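Local coordinates for beta-galactosidase (Geobacillus stearothermophilus, PDB 4OIF), which probably hydrolyses terminal non-reducing beta-D-galactose residues from beta-D-galactosides, as a zinc-containing GH42 enzyme that assembles as a homotrimer, at residues A[407-412]-A[631-636]; A[413-418]-A[454-459]. All blocks are in the same frame, centred on the assembly; numbering follows the deposited sequence.

Contact 1. Residues A[407-412]-A[631-636]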
ATOM      1  N   THR A 407      -0.798 -42.670  21.043  1.00  8.77           N
ATOM      2  CA  THR A 407      -2.252 -42.727  21.198  1.00 17.05           C
ATOM      3  C   THR A 407      -2.961 -41.871  20.150  1.00 14.71           C
ATOM      4  O   THR A 407      -2.491 -40.781  19.785  1.00 10.70           O
ATOM      5  CB  THR A 407      -2.712 -42.261  22.598  1.00 15.67           C
ATOM      6  OG1 THR A 407      -2.230 -40.930  22.845  1.00 12.77           O
ATOM      7  CG2 THR A 407      -2.199 -43.211  23.675  1.00 14.91           C
ATOM      8  N   ASN A 408      -4.098 -42.368  19.685  1.00  9.01           N
ATOM      9  CA  ASN A 408      -4.932 -41.641  18.736  1.00  9.28           C
ATOM     10  C   ASN A 408      -6.148 -41.023  19.416  1.00 17.62           C
ATOM     11  O   ASN A 408      -6.237 -41.008  20.653  1.00 16.16           O
ATOM     12  CB  ASN A 408      -5.358 -42.571  17.602  1.00 12.48           C
ATOM     13  CG  ASN A 408      -4.167 -43.053  16.772  1.00 27.28           C
ATOM     14  OD1 ASN A 408      -3.597 -42.292  15.978  1.00 23.44           O
ATOM     15  ND2 ASN A 408      -3.782 -44.314  16.958  1.00 19.20           N
ATOM     16  N   ARG A 409      -7.074 -40.494  18.621  1.00 10.84           N
ATOM     17  CA  ARG A 409      -8.229 -39.798  19.184  1.00 12.49           C
ATOM     18  C   ARG A 409      -9.348 -39.649  18.169  1.00 18.39           C
ATOM     19  O   ARG A 409      -9.554 -38.568  17.606  1.00 12.02           O
ATOM     20  CB  ARG A 409      -7.835 -38.422  19.714  1.00 12.34           C
ATOM     21  CG  ARG A 409      -6.786 -37.683  18.890  1.00 11.51           C
ATOM     22  CD  ARG A 409      -6.736 -36.229  19.303  1.00  7.41           C
ATOM     23  NE  ARG A 409      -7.966 -35.552  18.911  1.00  9.14           N
ATOM     24  CZ  ARG A 409      -8.432 -34.450  19.484  1.00  8.56           C
ATOM     25  NH1 ARG A 409      -7.773 -33.901  20.495  1.00  9.48           N
ATOM     26  NH2 ARG A 409      -9.558 -33.900  19.047  1.00  7.83           N
ATOM     27  N   PRO A 410     -10.092 -40.737  17.953  1.00 15.67           N
ATOM     28  CA  PRO A 410     -11.125 -40.787  16.921  1.00 13.60           C
ATOM     29  C   PRO A 410     -12.214 -39.766  17.191  1.00 16.09           C
ATOM     30  O   PRO A 410     -12.585 -39.528  18.341  1.00 12.28           O
ATOM     31  CB  PRO A 410     -11.665 -42.221  17.024  1.00 12.28           C
ATOM     32  CG  PRO A 410     -10.597 -42.988  17.744  1.00 19.34           C
ATOM     33  CD  PRO A 410     -10.025 -41.992  18.719  1.00 18.32           C
ATOM     34  N   ALA A 411     -12.709 -39.157  16.126  1.00 10.94           N
ATOM     35  CA  ALA A 411     -13.750 -38.155  16.252  1.00 14.45           C
ATOM     36  C   ALA A 411     -14.987 -38.615  15.495  1.00 12.45           C
ATOM     37  O   ALA A 411     -14.879 -39.317  14.494  1.00 13.12           O
ATOM     38  CB  ALA A 411     -13.256 -36.794  15.727  1.00  8.87           C
ATOM     39  N   GLU A 412     -16.159 -38.225  15.985  1.00 10.00           N
ATOM     40  CA  GLU A 412     -17.414 -38.508  15.292  1.00 11.82           C
ATOM     41  C   GLU A 412     -17.850 -37.339  14.428  1.00 13.46           C
ATOM     42  O   GLU A 412     -18.881 -37.405  13.753  1.00 11.01           O
ATOM     43  CB  GLU A 412     -18.510 -38.826  16.293  1.00 12.93           C
ATOM     44  CG  GLU A 412     -18.165 -39.965  17.208  1.00 17.16           C
ATOM     45  CD  GLU A 412     -19.260 -40.235  18.189  1.00 17.43           C
ATOM     46  OE1 GLU A 412     -19.482 -39.377  19.067  1.00 16.27           O
ATOM     47  OE2 GLU A 412     -19.906 -41.295  18.068  1.00 26.19           O
ATOM     48  N   GLN A 631      -9.516 -31.571  26.130  1.00  8.72           N
ATOM     49  CA  GLN A 631      -9.230 -32.377  24.946  1.00  7.46           C
ATOM     50  C   GLN A 631      -8.566 -33.670  25.354  1.00  7.97           C
ATOM     51  O   GLN A 631      -7.787 -33.676  26.289  1.00 12.44           O
ATOM     52  CB  GLN A 631      -8.323 -31.618  23.972  1.00 10.60           C
ATOM     53  CG  GLN A 631      -8.990 -30.463  23.238  1.00  7.49           C
ATOM     54  CD  GLN A 631     -10.047 -30.933  22.271  1.00 12.77           C
ATOM     55  OE1 GLN A 631      -9.935 -32.012  21.674  1.00  8.07           O
ATOM     56  NE2 GLN A 631     -11.091 -30.131  22.114  1.00  7.31           N
ATOM     57  N   ALA A 632      -8.834 -34.760  24.643  1.00  9.03           N
ATOM     58  CA  ALA A 632      -8.338 -36.061  25.077  1.00  8.52           C
ATOM     59  C   ALA A 632      -7.643 -36.909  24.002  1.00 13.34           C
ATOM     60  O   ALA A 632      -7.884 -36.769  22.799  1.00 11.76           O
ATOM     61  CB  ALA A 632      -9.474 -36.848  25.667  1.00  9.83           C
ATOM     62  N   ARG A 633      -6.781 -37.805  24.462  1.00  9.03           N
ATOM     63  CA  ARG A 633      -6.257 -38.867  23.616  1.00 16.67           C
ATOM     64  C   ARG A 633      -6.601 -40.201  24.251  1.00 18.02           C
ATOM     65  O   ARG A 633      -6.710 -40.306  25.459  1.00 24.11           O
ATOM     66  CB  ARG A 633      -4.758 -38.705  23.415  1.00 11.69           C
ATOM     67  CG  ARG A 633      -4.453 -37.463  22.594  1.00 10.48           C
ATOM     68  CD  ARG A 633      -2.998 -37.228  22.430  1.00  7.67           C
ATOM     69  NE  ARG A 633      -2.368 -38.252  21.612  1.00 10.30           N
ATOM     70  CZ  ARG A 633      -1.101 -38.191  21.234  1.00 13.51           C
ATOM     71  NH1 ARG A 633      -0.366 -37.150  21.611  1.00 10.52           N
ATOM     72  NH2 ARG A 633      -0.574 -39.159  20.492  1.00 12.12           N
ATOM     73  N   GLN A 634      -6.808 -41.217  23.432  1.00 19.90           N
ATOM     74  CA  GLN A 634      -7.351 -42.457  23.943  1.00 15.94           C
ATOM     75  C   GLN A 634      -6.416 -43.624  23.701  1.00 17.69           C
ATOM     76  O   GLN A 634      -5.998 -43.876  22.573  1.00 22.32           O
ATOM     77  CB  GLN A 634      -8.717 -42.722  23.309  1.00 17.30           C
ATOM     78  CG  GLN A 634      -9.626 -41.510  23.348  1.00 13.21           C
ATOM     79  CD  GLN A 634     -11.087 -41.852  23.130  1.00 15.41           C
ATOM     80  OE1 GLN A 634     -11.595 -41.783  22.014  1.00 21.44           O
ATOM     81  NE2 GLN A 634     -11.770 -42.215  24.203  1.00 21.89           N
ATOM     82  N   ALA A 635      -6.083 -44.322  24.782  1.00 27.98           N
ATOM     83  CA  ALA A 635      -5.286 -45.542  24.726  1.00 22.67           C
ATOM     84  C   ALA A 635      -6.220 -46.753  24.855  1.00 25.38           C
ATOM     85  O   ALA A 635      -7.396 -46.588  25.179  1.00 23.85           O
ATOM     86  CB  ALA A 635      -4.237 -45.533  25.827  1.00 25.97           C
ATOM     87  N   PRO A 636      -5.717 -47.970  24.578  1.00 28.14           N
ATOM     88  CA  PRO A 636      -6.602 -49.127  24.760  1.00 25.43           C
ATOM     89  C   PRO A 636      -7.116 -49.225  26.193  1.00 29.38           C
ATOM     90  O   PRO A 636      -8.309 -49.415  26.421  1.00 24.39           O
ATOM     91  CB  PRO A 636      -5.700 -50.316  24.427  1.00 26.85           C
ATOM     92  CG  PRO A 636      -4.638 -49.762  23.546  1.00 32.25           C
ATOM     93  CD  PRO A 636      -4.405 -48.362  24.026  1.00 29.96           C
TER
HETATM   94  O   HOH W   1      -4.491 -45.068  20.811  1.00 19.03           O
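Gln634 N donates to Asn408 O at 2.8 Å in an almost straight N-H...O bond, and this bond joins two backbones whose end-to-end directions differ by 116°. The loop 407-412 thus runs across strand 628-634, an outermost strand of the five-stranded antiparallel sheet in the C-terminal domain, instead of extending that sheet as a regular strand. A water adds a second backbone link, accepting from Asn408 N and lying 2.6 Å from Gln634 O.

Two arginines reach across in opposite senses. Arg633, bent at its third torsion (chi3 67°), turns the edge of its guanidinium to Thr407; NH2 donates to Thr407 O at 2.6 Å, in the carbonyl plane and on a lone pair, while the bond from NE to the same oxygen is weak. Asp355 forms a salt bridge with NH2, and NH1 binds the carbonyls of Ile350 and Ser354, so both terminal nitrogens of this buried group have partners. Thr407 OG1 bonds to Ile404 O, and its CG2 packs on Ala635 CB at 3.8 Å.

Going the other way, Arg409 lays its guanidinium nearly parallel to the Gln631 amide (planes 8° apart) but offset from it. NH1 also serves Ala351 O. Gln631 OE1 takes both end nitrogens from one face of its amide plane, Arg409 NH1 at 3.1 Å and Arg409 NH2 at 3.3 Å.

Contact 2. Residues A[413-418]-A[454-459]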
ATOM      1  N   VAL A 413     -17.064 -36.267  14.475  1.00  9.83           N
ATOM      2  CA  VAL A 413     -17.372 -35.049  13.748  1.00 16.89           C
ATOM      3  C   VAL A 413     -16.212 -34.675  12.848  1.00 16.46           C
ATOM      4  O   VAL A 413     -15.050 -34.656  13.268  1.00 10.42           O
ATOM      5  CB  VAL A 413     -17.689 -33.866  14.695  1.00 12.53           C
ATOM      6  CG1 VAL A 413     -18.105 -32.649  13.900  1.00  7.35           C
ATOM      7  CG2 VAL A 413     -18.793 -34.253  15.662  1.00 10.90           C
ATOM      8  N   ALA A 414     -16.547 -34.381  11.598  1.00 13.68           N
ATOM      9  CA  ALA A 414     -15.556 -33.995  10.621  1.00 10.08           C
ATOM     10  C   ALA A 414     -15.918 -32.650  10.007  1.00 11.73           C
ATOM     11  O   ALA A 414     -17.087 -32.380   9.754  1.00  6.98           O
ATOM     12  CB  ALA A 414     -15.433 -35.067   9.547  1.00 11.34           C
ATOM     13  N   ILE A 415     -14.908 -31.807   9.795  1.00  9.92           N
ATOM     14  CA  ILE A 415     -15.041 -30.600   8.985  1.00  7.53           C
ATOM     15  C   ILE A 415     -14.217 -30.755   7.690  1.00  8.89           C
ATOM     16  O   ILE A 415     -13.017 -30.993   7.728  1.00 10.54           O
ATOM     17  CB  ILE A 415     -14.577 -29.354   9.750  1.00 10.06           C
ATOM     18  CG1 ILE A 415     -15.443 -29.137  10.988  1.00  8.72           C
ATOM     19  CG2 ILE A 415     -14.581 -28.124   8.831  1.00  8.66           C
ATOM     20  CD1 ILE A 415     -15.081 -27.886  11.786  1.00  5.64           C
ATOM     21  N   LEU A 416     -14.865 -30.638   6.544  1.00  6.97           N
ATOM     22  CA  LEU A 416     -14.198 -30.848   5.276  1.00  8.66           C
ATOM     23  C   LEU A 416     -13.557 -29.548   4.779  1.00 13.50           C
ATOM     24  O   LEU A 416     -14.210 -28.511   4.676  1.00  7.20           O
ATOM     25  CB  LEU A 416     -15.188 -31.406   4.249  1.00  5.13           C
ATOM     26  CG  LEU A 416     -14.745 -31.595   2.799  1.00  6.35           C
ATOM     27  CD1 LEU A 416     -13.607 -32.562   2.699  1.00  7.31           C
ATOM     28  CD2 LEU A 416     -15.928 -32.067   1.951  1.00 10.34           C
ATOM     29  N   TYR A 417     -12.258 -29.630   4.513  1.00 11.08           N
ATOM     30  CA  TYR A 417     -11.472 -28.538   3.976  1.00  6.25           C
ATOM     31  C   TYR A 417     -10.846 -28.982   2.652  1.00 12.97           C
ATOM     32  O   TYR A 417     -10.485 -30.147   2.499  1.00  5.81           O
ATOM     33  CB  TYR A 417     -10.392 -28.129   4.970  1.00 12.80           C
ATOM     34  CG  TYR A 417      -9.398 -27.131   4.428  1.00 15.18           C
ATOM     35  CD1 TYR A 417      -9.750 -25.799   4.269  1.00 14.58           C
ATOM     36  CD2 TYR A 417      -8.101 -27.516   4.091  1.00 16.31           C
ATOM     37  CE1 TYR A 417      -8.845 -24.869   3.790  1.00 18.35           C
ATOM     38  CE2 TYR A 417      -7.187 -26.592   3.601  1.00 14.23           C
ATOM     39  CZ  TYR A 417      -7.570 -25.262   3.456  1.00 18.77           C
ATOM     40  OH  TYR A 417      -6.699 -24.310   2.968  1.00 16.06           O
ATOM     41  N   ASP A 418     -10.725 -28.063   1.698  1.00 12.14           N
ATOM     42  CA  ASP A 418     -10.133 -28.385   0.402  1.00 12.26           C
ATOM     43  C   ASP A 418      -9.227 -27.240  -0.083  1.00 11.94           C
ATOM     44  O   ASP A 418      -9.672 -26.091  -0.233  1.00 10.68           O
ATOM     45  CB  ASP A 418     -11.234 -28.688  -0.617  1.00 11.57           C
ATOM     46  CG  ASP A 418     -10.699 -29.268  -1.909  1.00  8.87           C
ATOM     47  OD1 ASP A 418     -10.394 -30.471  -1.940  1.00 15.28           O
ATOM     48  OD2 ASP A 418     -10.601 -28.529  -2.904  1.00 15.15           O
ATOM     49  N   ILE A 454     -15.838 -31.375  22.084  1.00 11.33           N
ATOM     50  CA  ILE A 454     -16.185 -32.481  21.216  1.00 14.86           C
ATOM     51  C   ILE A 454     -15.083 -32.703  20.185  1.00 14.71           C
ATOM     52  O   ILE A 454     -14.711 -31.782  19.459  1.00 15.83           O
ATOM     53  CB  ILE A 454     -17.525 -32.231  20.533  1.00 14.48           C
ATOM     54  CG1 ILE A 454     -18.618 -32.210  21.603  1.00 13.01           C
ATOM     55  CG2 ILE A 454     -17.786 -33.293  19.490  1.00 12.32           C
ATOM     56  CD1 ILE A 454     -19.999 -32.275  21.063  1.00 28.52           C
ATOM     57  N   PRO A 455     -14.535 -33.924  20.142  1.00 14.81           N
ATOM     58  CA  PRO A 455     -13.398 -34.180  19.257  1.00 13.33           C
ATOM     59  C   PRO A 455     -13.796 -33.921  17.812  1.00 12.97           C
ATOM     60  O   PRO A 455     -14.915 -34.249  17.423  1.00  9.63           O
ATOM     61  CB  PRO A 455     -13.075 -35.663  19.500  1.00  6.88           C
ATOM     62  CG  PRO A 455     -13.700 -35.980  20.814  1.00 13.86           C
ATOM     63  CD  PRO A 455     -14.932 -35.128  20.891  1.00 12.95           C
ATOM     64  N   VAL A 456     -12.902 -33.303  17.047  1.00 10.44           N
ATOM     65  CA  VAL A 456     -13.167 -33.019  15.646  1.00 12.98           C
ATOM     66  C   VAL A 456     -11.957 -33.383  14.792  1.00 12.57           C
ATOM     67  O   VAL A 456     -10.821 -33.077  15.153  1.00 10.37           O
ATOM     68  CB  VAL A 456     -13.531 -31.528  15.420  1.00 14.00           C
ATOM     69  CG1 VAL A 456     -13.657 -31.223  13.933  1.00  9.02           C
ATOM     70  CG2 VAL A 456     -14.822 -31.191  16.130  1.00  8.97           C
ATOM     71  N   ASP A 457     -12.210 -34.079  13.691  1.00  8.88           N
ATOM     72  CA  ASP A 457     -11.228 -34.230  12.635  1.00  9.05           C
ATOM     73  C   ASP A 457     -11.488 -33.148  11.595  1.00 12.55           C
ATOM     74  O   ASP A 457     -12.634 -32.948  11.181  1.00 11.31           O
ATOM     75  CB  ASP A 457     -11.321 -35.612  11.979  1.00 11.29           C
ATOM     76  CG  ASP A 457     -10.618 -36.700  12.773  1.00 11.60           C
ATOM     77  OD1 ASP A 457     -10.140 -36.443  13.897  1.00 13.83           O
ATOM     78  OD2 ASP A 457     -10.558 -37.831  12.263  1.00 16.10           O
ATOM     79  N   VAL A 458     -10.447 -32.444  11.169  1.00 11.46           N
ATOM     80  CA  VAL A 458     -10.587 -31.575  10.001  1.00 10.82           C
ATOM     81  C   VAL A 458      -9.976 -32.305   8.822  1.00  8.29           C
ATOM     82  O   VAL A 458      -8.765 -32.439   8.730  1.00 12.60           O
ATOM     83  CB  VAL A 458      -9.921 -30.206  10.202  1.00 14.60           C
ATOM     84  CG1 VAL A 458     -10.057 -29.354   8.947  1.00  8.76           C
ATOM     85  CG2 VAL A 458     -10.546 -29.491  11.393  1.00  8.08           C
ATOM     86  N   ILE A 459     -10.835 -32.794   7.936  1.00 13.52           N
ATOM     87  CA  ILE A 459     -10.441 -33.715   6.874  1.00 12.27           C
ATOM     88  C   ILE A 459     -10.419 -33.090   5.488  1.00 11.20           C
ATOM     89  O   ILE A 459     -10.814 -31.942   5.296  1.00  9.90           O
ATOM     90  CB  ILE A 459     -11.389 -34.924   6.807  1.00 11.22           C
ATOM     91  CG1 ILE A 459     -12.790 -34.456   6.390  1.00  5.54           C
ATOM     92  CG2 ILE A 459     -11.385 -35.693   8.148  1.00  8.18           C
ATOM     93  CD1 ILE A 459     -13.781 -35.564   6.234  1.00  5.59           C
TER
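Ile459 holds CG1 between its backbone N and carbonyl carbon (chi1 66°), and with chi2 extended at 177° the chain reaches back over the neighbouring strand until CD1 meets Ala414 CB at 3.7 Å. On the opposite face of the sheet, Ile415 has CG1 anti to its carbonyl carbon (chi1 -62°), which brings it obliquely against Val456 CG1 at 4.0 Å. Beyond this pair, Val413 CG2 touches Ile454 CG2 at 4.1 Å.

The backbones are parallel strands, their axes 4.6 Å apart at closest approach, and form one edge of the mixed sheet in the trimerisation domain. With helices 419-427 and 438-451 between them, they make a beta-alpha-beta crossover; Tyr446 of the second helix lies against both Ile415 and Val456. Asp457 and Ile459 donate to Val413 O and Ile415 O, while Ile415 N and Tyr417 N donate in return, Ile415 N to Asp457 O at 2.9 Å and Tyr417 N to Ile459 O at 2.8 Å.

Asp457 sends its carboxylate away from strand 413-416, where OD1 makes a salt bridge with Arg311 and OD2 bonds to Tyr468 and Gln315. Asp418 lies at the N-cap of helix 419-427, OD2 accepting from Asn421 N.

Contacts 1 and 2 share one continuous run of chain, 407-418, which crosses an edge strand of the C-terminal domain and then enters the sheet of the trimerisation domain. Their centres are about 14 Å apart, yet they touch: Ala411 CB lies 3.5 Å from Pro455 O, and Arg409 NH2 lies 3.9 Å from Pro455 CA. Helix 296-312 of the TIM barrel meets both: Asp308 makes a long, weak ion pair with Arg409 of contact 1 and packs against Val458 of contact 2. Neither contact is touched by another subunit, and both lie away from the zinc site and the predicted catalytic glutamates. Pro410 and Pro455 each have a side chain about 4 Å from bound glycerol, probably from crystallisation.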